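Local coordinates for putative hydrolase (Chloroflexus aurantiacus J-10-fl, PDB 3CMN), which is probably a metal-dependent peptidase of the zincin-like class, a largely helical hydrolase captured here without a metal at its presumed site, at residues 325-330 / 334-339; 261-266 / 338-343; 257-262 / 350-355. One frame throughout, in Å; residues are numbered along the deposited sequence.

Contact 1: 325-330 / 334-339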
loop_
_atom_site.group_PDB
_atom_site.type_symbol
_atom_site.label_atom_id
_atom_site.label_comp_id
_atom_site.label_asym_id
_atom_site.label_seq_id
_atom_site.Cartn_x
_atom_site.Cartn_y
_atom_site.Cartn_z
ATOM N N ASN A 325 17.775 5.568 -0.911
ATOM C CA ASN A 325 19.066 4.897 -1.027
ATOM C C ASN A 325 20.149 5.955 -1.041
ATOM O O ASN A 325 21.190 5.813 -0.402
ATOM C CB ASN A 325 19.139 4.055 -2.303
ATOM C CG ASN A 325 18.332 2.770 -2.206
ATOM O OD1 ASN A 325 18.259 2.143 -1.144
ATOM N ND2 ASN A 325 17.735 2.362 -3.323
ATOM N N ALA A 326 19.885 7.030 -1.769
ATOM C CA ALA A 326 20.817 8.131 -1.854
ATOM C C ALA A 326 21.147 8.642 -0.452
ATOM O O ALA A 326 22.260 8.431 0.035
ATOM C CB ALA A 326 20.219 9.246 -2.688
ATOM N N VAL A 327 20.182 9.283 0.211
ATOM C CA VAL A 327 20.430 9.827 1.545
ATOM C C VAL A 327 20.982 8.800 2.527
ATOM O O VAL A 327 21.855 9.124 3.328
ATOM C CB VAL A 327 19.152 10.524 2.158
ATOM C CG1 VAL A 327 18.298 11.094 1.051
ATOM C CG2 VAL A 327 18.364 9.567 3.039
ATOM N N VAL A 328 20.487 7.569 2.482
ATOM C CA VAL A 328 20.996 6.545 3.393
ATOM C C VAL A 328 22.475 6.294 3.097
ATOM O O VAL A 328 23.268 6.085 4.005
ATOM C CB VAL A 328 20.222 5.223 3.258
ATOM C CG1 VAL A 328 20.933 4.119 4.021
ATOM C CG2 VAL A 328 18.821 5.392 3.816
ATOM N N ALA A 329 22.848 6.321 1.823
ATOM C CA ALA A 329 24.242 6.116 1.457
ATOM C C ALA A 329 25.054 7.308 1.951
ATOM O O ALA A 329 26.151 7.150 2.498
ATOM C CB ALA A 329 24.380 5.990 -0.063
ATOM N N ALA A 330 24.487 8.499 1.764
ATOM C CA ALA A 330 25.122 9.752 2.142
ATOM C C ALA A 330 25.171 10.065 3.634
ATOM O O ALA A 330 26.084 10.755 4.083
ATOM C CB ALA A 330 24.445 10.898 1.406
ATOM N N GLN A 334 19.742 6.349 10.244
ATOM C CA GLN A 334 19.276 7.208 11.321
ATOM C C GLN A 334 18.899 8.575 10.771
ATOM O O GLN A 334 17.836 9.100 11.099
ATOM C CB GLN A 334 20.350 7.343 12.402
ATOM C CG GLN A 334 19.805 7.837 13.732
ATOM C CD GLN A 334 20.878 7.993 14.791
ATOM O OE1 GLN A 334 21.795 8.800 14.647
ATOM N NE2 GLN A 334 20.768 7.221 15.865
ATOM N N PHE A 335 19.763 9.139 9.923
ATOM C CA PHE A 335 19.489 10.440 9.321
ATOM C C PHE A 335 18.218 10.344 8.483
ATOM O O PHE A 335 17.284 11.137 8.659
ATOM C CB PHE A 335 20.635 10.896 8.420
ATOM C CG PHE A 335 20.507 12.331 7.959
ATOM C CD1 PHE A 335 20.953 13.378 8.762
ATOM C CD2 PHE A 335 19.912 12.638 6.737
ATOM C CE1 PHE A 335 20.807 14.717 8.348
ATOM C CE2 PHE A 335 19.762 13.960 6.319
ATOM C CZ PHE A 335 20.211 15.003 7.123
ATOM N N ALA A 336 18.191 9.367 7.578
ATOM C CA ALA A 336 17.046 9.134 6.701
ATOM C C ALA A 336 15.733 8.889 7.465
ATOM O O ALA A 336 14.651 9.127 6.932
ATOM C CB ALA A 336 17.336 7.951 5.784
ATOM N N SER A 337 15.826 8.406 8.702
ATOM C CA SER A 337 14.630 8.149 9.498
ATOM C C SER A 337 13.945 9.444 9.938
ATOM O O SER A 337 12.821 9.421 10.445
ATOM C CB SER A 337 14.973 7.323 10.738
ATOM O OG SER A 337 15.613 8.118 11.718
ATOM N N ARG A 338 14.622 10.570 9.743
ATOM C CA ARG A 338 14.072 11.865 10.120
ATOM C C ARG A 338 12.821 12.216 9.317
ATOM O O ARG A 338 12.018 13.060 9.726
ATOM C CB ARG A 338 15.118 12.959 9.930
ATOM C CG ARG A 338 16.223 12.917 10.950
ATOM C CD ARG A 338 17.178 14.036 10.675
ATOM N NE ARG A 338 18.306 14.029 11.589
ATOM C CZ ARG A 338 19.247 14.965 11.594
ATOM N NH1 ARG A 338 19.177 15.972 10.731
ATOM N NH2 ARG A 338 20.258 14.890 12.450
ATOM N N VAL A 339 12.662 11.567 8.172
ATOM C CA VAL A 339 11.502 11.814 7.332
ATOM C C VAL A 339 10.205 11.414 8.072
ATOM O O VAL A 339 9.128 11.877 7.718
ATOM C CB VAL A 339 11.639 11.030 5.986
ATOM C CG1 VAL A 339 11.339 9.529 6.190
ATOM C CG2 VAL A 339 10.750 11.643 4.935
#

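Contact 2: 261-266 / 338-343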
loop_
_atom_site.group_PDB
_atom_site.type_symbol
_atom_site.label_atom_id
_atom_site.label_comp_id
_atom_site.label_asym_id
_atom_site.label_seq_id
_atom_site.Cartn_x
_atom_site.Cartn_y
_atom_site.Cartn_z
ATOM N N MET A 261 3.136 9.017 -0.971
ATOM C CA MET A 261 3.013 7.677 -1.528
ATOM C C MET A 261 4.384 7.173 -2.004
ATOM O O MET A 261 4.744 6.019 -1.788
ATOM C CB MET A 261 1.985 7.679 -2.674
ATOM C CG MET A 261 0.605 7.127 -2.287
ATOM S SD MET A 261 -0.145 7.798 -0.772
ATOM C CE MET A 261 0.304 6.547 0.415
ATOM N N SER A 262 5.156 8.057 -2.623
ATOM C CA SER A 262 6.484 7.708 -3.111
ATOM C C SER A 262 7.456 7.318 -1.987
ATOM O O SER A 262 8.155 6.305 -2.075
ATOM C CB SER A 262 7.060 8.870 -3.899
ATOM O OG SER A 262 8.352 8.541 -4.367
ATOM N N LEU A 263 7.500 8.121 -0.930
ATOM C CA LEU A 263 8.376 7.834 0.199
ATOM C C LEU A 263 7.963 6.526 0.883
ATOM O O LEU A 263 8.803 5.698 1.251
ATOM C CB LEU A 263 8.311 8.972 1.217
ATOM C CG LEU A 263 9.169 8.641 2.432
ATOM C CD1 LEU A 263 10.602 9.011 2.119
ATOM C CD2 LEU A 263 8.673 9.370 3.650
ATOM N N ILE A 264 6.661 6.362 1.080
ATOM C CA ILE A 264 6.150 5.157 1.701
ATOM C C ILE A 264 6.642 3.912 0.933
ATOM O O ILE A 264 7.077 2.938 1.558
ATOM C CB ILE A 264 4.598 5.202 1.768
ATOM C CG1 ILE A 264 4.173 6.205 2.853
ATOM C CG2 ILE A 264 4.034 3.821 2.044
ATOM C CD1 ILE A 264 2.682 6.305 3.075
ATOM N N GLU A 265 6.592 3.954 -0.403
ATOM C CA GLU A 265 7.042 2.826 -1.228
ATOM C C GLU A 265 8.559 2.687 -1.215
ATOM O O GLU A 265 9.087 1.591 -1.016
ATOM C CB GLU A 265 6.571 2.974 -2.680
ATOM C CG GLU A 265 5.068 2.830 -2.867
ATOM C CD GLU A 265 4.542 1.500 -2.353
ATOM O OE1 GLU A 265 5.010 0.449 -2.847
ATOM O OE2 GLU A 265 3.665 1.508 -1.457
ATOM N N GLY A 266 9.245 3.806 -1.423
ATOM C CA GLY A 266 10.696 3.811 -1.430
ATOM C C GLY A 266 11.305 3.430 -0.095
ATOM O O GLY A 266 12.255 2.649 -0.036
ATOM N N ARG A 338 14.622 10.570 9.743
ATOM C CA ARG A 338 14.072 11.865 10.120
ATOM C C ARG A 338 12.821 12.216 9.317
ATOM O O ARG A 338 12.018 13.060 9.726
ATOM C CB ARG A 338 15.118 12.959 9.930
ATOM C CG ARG A 338 16.223 12.917 10.950
ATOM C CD ARG A 338 17.178 14.036 10.675
ATOM N NE ARG A 338 18.306 14.029 11.589
ATOM C CZ ARG A 338 19.247 14.965 11.594
ATOM N NH1 ARG A 338 19.177 15.972 10.731
ATOM N NH2 ARG A 338 20.258 14.890 12.450
ATOM N N VAL A 339 12.662 11.567 8.172
ATOM C CA VAL A 339 11.502 11.814 7.332
ATOM C C VAL A 339 10.205 11.414 8.072
ATOM O O VAL A 339 9.128 11.877 7.718
ATOM C CB VAL A 339 11.639 11.030 5.986
ATOM C CG1 VAL A 339 11.339 9.529 6.190
ATOM C CG2 VAL A 339 10.750 11.643 4.935
ATOM N N TRP A 340 10.332 10.580 9.113
ATOM C CA TRP A 340 9.190 10.082 9.904
ATOM C C TRP A 340 8.844 10.892 11.159
ATOM O O TRP A 340 7.967 10.496 11.930
ATOM C CB TRP A 340 9.438 8.631 10.364
ATOM C CG TRP A 340 9.535 7.621 9.267
ATOM C CD1 TRP A 340 10.609 6.820 8.982
ATOM C CD2 TRP A 340 8.531 7.309 8.288
ATOM N NE1 TRP A 340 10.338 6.037 7.885
ATOM C CE2 TRP A 340 9.072 6.316 7.437
ATOM C CE3 TRP A 340 7.228 7.776 8.043
ATOM C CZ2 TRP A 340 8.360 5.781 6.359
ATOM C CZ3 TRP A 340 6.518 7.243 6.968
ATOM C CH2 TRP A 340 7.090 6.255 6.138
ATOM N N GLU A 341 9.541 11.998 11.388
ATOM C CA GLU A 341 9.276 12.803 12.573
ATOM C C GLU A 341 8.046 13.676 12.450
ATOM O O GLU A 341 7.378 13.940 13.442
ATOM C CB GLU A 341 10.481 13.680 12.897
ATOM C CG GLU A 341 11.724 12.885 13.241
ATOM C CD GLU A 341 12.950 13.750 13.428
ATOM O OE1 GLU A 341 13.318 14.477 12.486
ATOM O OE2 GLU A 341 13.550 13.702 14.521
ATOM N N ARG A 342 7.741 14.105 11.226
ATOM C CA ARG A 342 6.607 14.986 10.974
ATOM C C ARG A 342 6.343 15.127 9.466
ATOM O O ARG A 342 7.217 14.843 8.646
ATOM C CB ARG A 342 6.908 16.364 11.584
ATOM C CG ARG A 342 8.086 17.107 10.930
ATOM C CD ARG A 342 8.486 18.398 11.686
ATOM N NE ARG A 342 8.947 18.121 13.046
ATOM C CZ ARG A 342 8.157 18.045 14.118
ATOM N NH1 ARG A 342 6.852 18.241 14.005
ATOM N NH2 ARG A 342 8.672 17.727 15.303
ATOM N N PRO A 343 5.134 15.579 9.083
ATOM C CA PRO A 343 4.799 15.743 7.663
ATOM C C PRO A 343 5.764 16.681 6.960
ATOM O O PRO A 343 6.092 16.501 5.784
ATOM C CB PRO A 343 3.382 16.317 7.698
ATOM C CG PRO A 343 2.800 15.710 8.933
ATOM C CD PRO A 343 3.952 15.826 9.930
#

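Contact 3: 257-262 / 350-355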
loop_
_atom_site.group_PDB
_atom_site.type_symbol
_atom_site.label_atom_id
_atom_site.label_comp_id
_atom_site.label_asym_id
_atom_site.label_seq_id
_atom_site.Cartn_x
_atom_site.Cartn_y
_atom_site.Cartn_z
ATOM N N ILE A 257 0.476 14.362 -1.803
ATOM C CA ILE A 257 -0.032 12.994 -1.770
ATOM C C ILE A 257 0.936 12.112 -2.550
ATOM O O ILE A 257 1.289 11.011 -2.111
ATOM C CB ILE A 257 -1.438 12.900 -2.413
ATOM C CG1 ILE A 257 -2.442 13.676 -1.563
ATOM C CG2 ILE A 257 -1.864 11.429 -2.550
ATOM C CD1 ILE A 257 -3.802 13.850 -2.210
ATOM N N GLN A 258 1.373 12.616 -3.700
ATOM C CA GLN A 258 2.308 11.895 -4.540
ATOM C C GLN A 258 3.643 11.674 -3.836
ATOM O O GLN A 258 4.180 10.567 -3.870
ATOM C CB GLN A 258 2.516 12.650 -5.851
ATOM C CG GLN A 258 1.356 12.498 -6.818
ATOM C CD GLN A 258 1.460 13.427 -8.011
ATOM O OE1 GLN A 258 2.556 13.700 -8.505
ATOM N NE2 GLN A 258 0.314 13.904 -8.494
ATOM N N ALA A 259 4.177 12.710 -3.192
ATOM C CA ALA A 259 5.451 12.568 -2.498
ATOM C C ALA A 259 5.347 11.617 -1.300
ATOM O O ALA A 259 6.283 10.893 -1.004
ATOM C CB ALA A 259 5.969 13.940 -2.060
ATOM N N LEU A 260 4.210 11.616 -0.612
ATOM C CA LEU A 260 4.016 10.719 0.532
ATOM C C LEU A 260 3.962 9.267 0.036
ATOM O O LEU A 260 4.650 8.396 0.549
ATOM C CB LEU A 260 2.713 11.069 1.273
ATOM C CG LEU A 260 2.206 10.065 2.328
ATOM C CD1 LEU A 260 3.150 10.054 3.549
ATOM C CD2 LEU A 260 0.781 10.444 2.771
ATOM N N MET A 261 3.136 9.017 -0.971
ATOM C CA MET A 261 3.013 7.677 -1.528
ATOM C C MET A 261 4.384 7.173 -2.004
ATOM O O MET A 261 4.744 6.019 -1.788
ATOM C CB MET A 261 1.985 7.679 -2.674
ATOM C CG MET A 261 0.605 7.127 -2.287
ATOM S SD MET A 261 -0.145 7.798 -0.772
ATOM C CE MET A 261 0.304 6.547 0.415
ATOM N N SER A 262 5.156 8.057 -2.623
ATOM C CA SER A 262 6.484 7.708 -3.111
ATOM C C SER A 262 7.456 7.318 -1.987
ATOM O O SER A 262 8.155 6.305 -2.075
ATOM C CB SER A 262 7.060 8.870 -3.899
ATOM O OG SER A 262 8.352 8.541 -4.367
ATOM N N ASP A 350 10.228 17.175 -5.833
ATOM C CA ASP A 350 11.519 17.698 -6.271
ATOM C C ASP A 350 12.656 17.098 -5.455
ATOM O O ASP A 350 13.629 16.588 -6.013
ATOM C CB ASP A 350 11.555 19.217 -6.127
ATOM C CG ASP A 350 11.096 19.928 -7.379
ATOM O OD1 ASP A 350 11.696 19.684 -8.450
ATOM O OD2 ASP A 350 10.140 20.726 -7.297
ATOM N N GLU A 351 12.531 17.156 -4.129
ATOM C CA GLU A 351 13.557 16.610 -3.245
ATOM C C GLU A 351 13.737 15.118 -3.503
ATOM O O GLU A 351 14.834 14.587 -3.356
ATOM C CB GLU A 351 13.189 16.886 -1.783
ATOM C CG GLU A 351 13.228 18.375 -1.455
ATOM C CD GLU A 351 12.694 18.714 -0.074
ATOM O OE1 GLU A 351 11.516 18.401 0.207
ATOM O OE2 GLU A 351 13.451 19.302 0.732
ATOM N N ILE A 352 12.664 14.441 -3.896
ATOM C CA ILE A 352 12.745 13.021 -4.198
ATOM C C ILE A 352 13.609 12.838 -5.446
ATOM O O ILE A 352 14.327 11.843 -5.577
ATOM C CB ILE A 352 11.325 12.417 -4.415
ATOM C CG1 ILE A 352 10.805 11.874 -3.087
ATOM C CG2 ILE A 352 11.348 11.312 -5.471
ATOM C CD1 ILE A 352 9.384 11.373 -3.141
ATOM N N ARG A 353 13.550 13.813 -6.349
ATOM C CA ARG A 353 14.323 13.765 -7.584
ATOM C C ARG A 353 15.762 14.191 -7.335
ATOM O O ARG A 353 16.676 13.836 -8.088
ATOM C CB ARG A 353 13.682 14.665 -8.638
ATOM C CG ARG A 353 12.320 14.169 -9.099
ATOM C CD ARG A 353 11.856 14.879 -10.351
ATOM N NE ARG A 353 11.423 16.251 -10.114
ATOM C CZ ARG A 353 10.297 16.582 -9.489
ATOM N NH1 ARG A 353 9.491 15.634 -9.031
ATOM N NH2 ARG A 353 9.967 17.859 -9.338
ATOM N N ASN A 354 15.959 14.962 -6.272
ATOM C CA ASN A 354 17.286 15.422 -5.896
ATOM C C ASN A 354 17.344 15.404 -4.378
ATOM O O ASN A 354 17.037 16.396 -3.719
ATOM C CB ASN A 354 17.554 16.830 -6.435
ATOM C CG ASN A 354 16.284 17.571 -6.802
ATOM O OD1 ASN A 354 15.535 17.145 -7.685
ATOM N ND2 ASN A 354 16.036 18.690 -6.128
ATOM N N PRO A 355 17.722 14.251 -3.806
ATOM C CA PRO A 355 17.826 14.069 -2.355
ATOM C C PRO A 355 18.659 15.164 -1.681
ATOM O O PRO A 355 18.324 15.629 -0.586
ATOM C CB PRO A 355 18.458 12.685 -2.230
ATOM C CG PRO A 355 17.924 11.967 -3.437
ATOM C CD PRO A 355 18.083 13.010 -4.515
#

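Contact 1: 325-330 / 334-339
Ala336 presents its single methyl to two neighbouring valines, and this small contact illustrates how an alanine lets consecutive helices come close. CB of Ala336 lies 3.3 Å from CG2 of Val327, tighter than ordinary van der Waals contact, and CG2 of Val328 reaches the same methyl at 3.6 Å. The two valines use different torsions to get there. With CG1 of Val328 opposite the backbone N (chi1 170°), CG2 falls beside the N and faces the alanine methyl. Val327 has CG1 turned to -30°, well off a staggered position, which suggests some strain where the packing is closest. This dense side is buried further by Pro355, which meets Val327, while His270 of helix 248-279 meets Val328.

The solvent side is looser: Val328 is partly exposed, and Ala329, Ala330 and Gln334 are exposed. The second segment steadies itself locally: Ser337 OG donates to Gln334 O at 2.5 Å, approaching 23° from the carbonyl plane. On Arg338 the guanidinium has Phe335 CD1 3.6 Å above its plane, over the centre, and Arg331 makes a cation-pi contact with the Phe335 ring. Helices 319-331 and 333-336 follow each other with a single residue between them, an arrangement of successive helices in a largely helical fold, with small aliphatic groups filling the angle between them.

Contact 2: 261-266 / 338-343
Leu263 and Val339 reach toward each other tip to tip, and following the leucine outward shows how a contact can be concentrated at the end of one side chain. Its CB points at the 338-343 segment but is still 5.2 Å from Val339 CG2. CG, placed anti to the backbone N (chi1 177°), comes to 4.2 Å from the same methyl. The branches do the real work. CD1 touches Val339 CG2 at 3.9 Å, whereas CD2 presses in to 3.3 Å, closer than usual for two carbons, and also meets Val339 CG1 at 3.7 Å. CD2 has a second neighbour as well: it lies over one face of the Trp340 indole, toward the rim, 4.3 Å from CH2. Val339 CG1 is above that face too, so leucine and valine cover it together, while Ile264 CG1 comes in at the ring edge, 4.4 Å from CH2.

Cutting Leu263 back to an alanine is likely to open a gap at the valine methyls and take one neighbour from the indole face. Trp340 is held by more than these aliphatic groups: it stacks with Tyr195, meets Tyr267 edge-to-face, and its backbone O accepts a bond from Trp197 NE1. Ile264 and Trp340 also touch helix 174-193, which bears an HExxH pattern at His184, Glu185 and His188. The arrangement is thus an apolar cluster packed against what is probably the active-site helix of a zincin-like metallopeptidase.

Contact 3: 257-262 / 350-355
Ile352 extends one methyl, CD1, onto the helix at 257-262, where it meets Ala259 and Ser262, residues nearly one turn apart. Along that helix Ile257 comes first and packs on Leu205 of helix 197-210 and on Leu310 and Leu312. Ala259 is the first to meet the isoleucine: its CB stands 4.4 Å from CD1, and its backbone O is nearer, at 3.8 Å. Leu260 has its CB directed away from 350-355 while its side chain touches Phe202, and Met261 also reaches that phenylalanine.

Ser262 closes the walk with the tightest touch. OG lies anti to the backbone N (chi1 180°) and sits 3.3 Å from Ile352 CD1, while its CB approaches the same methyl at 3.5 Å, short for two carbons. The hydroxyl faces a methyl, and the contact is van der Waals packing throughout. The isoleucine chain from CA to CD1 is extended (chi2 175°), which carries the methyl across to the helix.

Helix 248-279 thus has helix 197-210 on one part of its surface and the short helix 349-353 on another, with Ile352 also resting on Phe323 of helix 319-331, and Glu351 OE2 in a salt bridge with Arg361 NE of helix 355-363.

Overall arrangement
From the N terminus, the long helix 248-279 supplies the first partner of two contacts. Its residues 257-262 wait for 350-355, so contact 3 closes the longest loop, while 261-266 pairs with 338-343 in contact 2, a shorter closure that starts from the same stretch. Contact 1 closes a very short loop between helices 319-331 and 333-336, nested within contact 3 and ending on the stretch that contact 2 uses, with Arg338 and Val339 in common. Pro355 also reaches Ala326, tying contact 3 to contact 1. Together the three fasten the C-terminal helices to one another and to helix 248-279, on one side of the chain's centre.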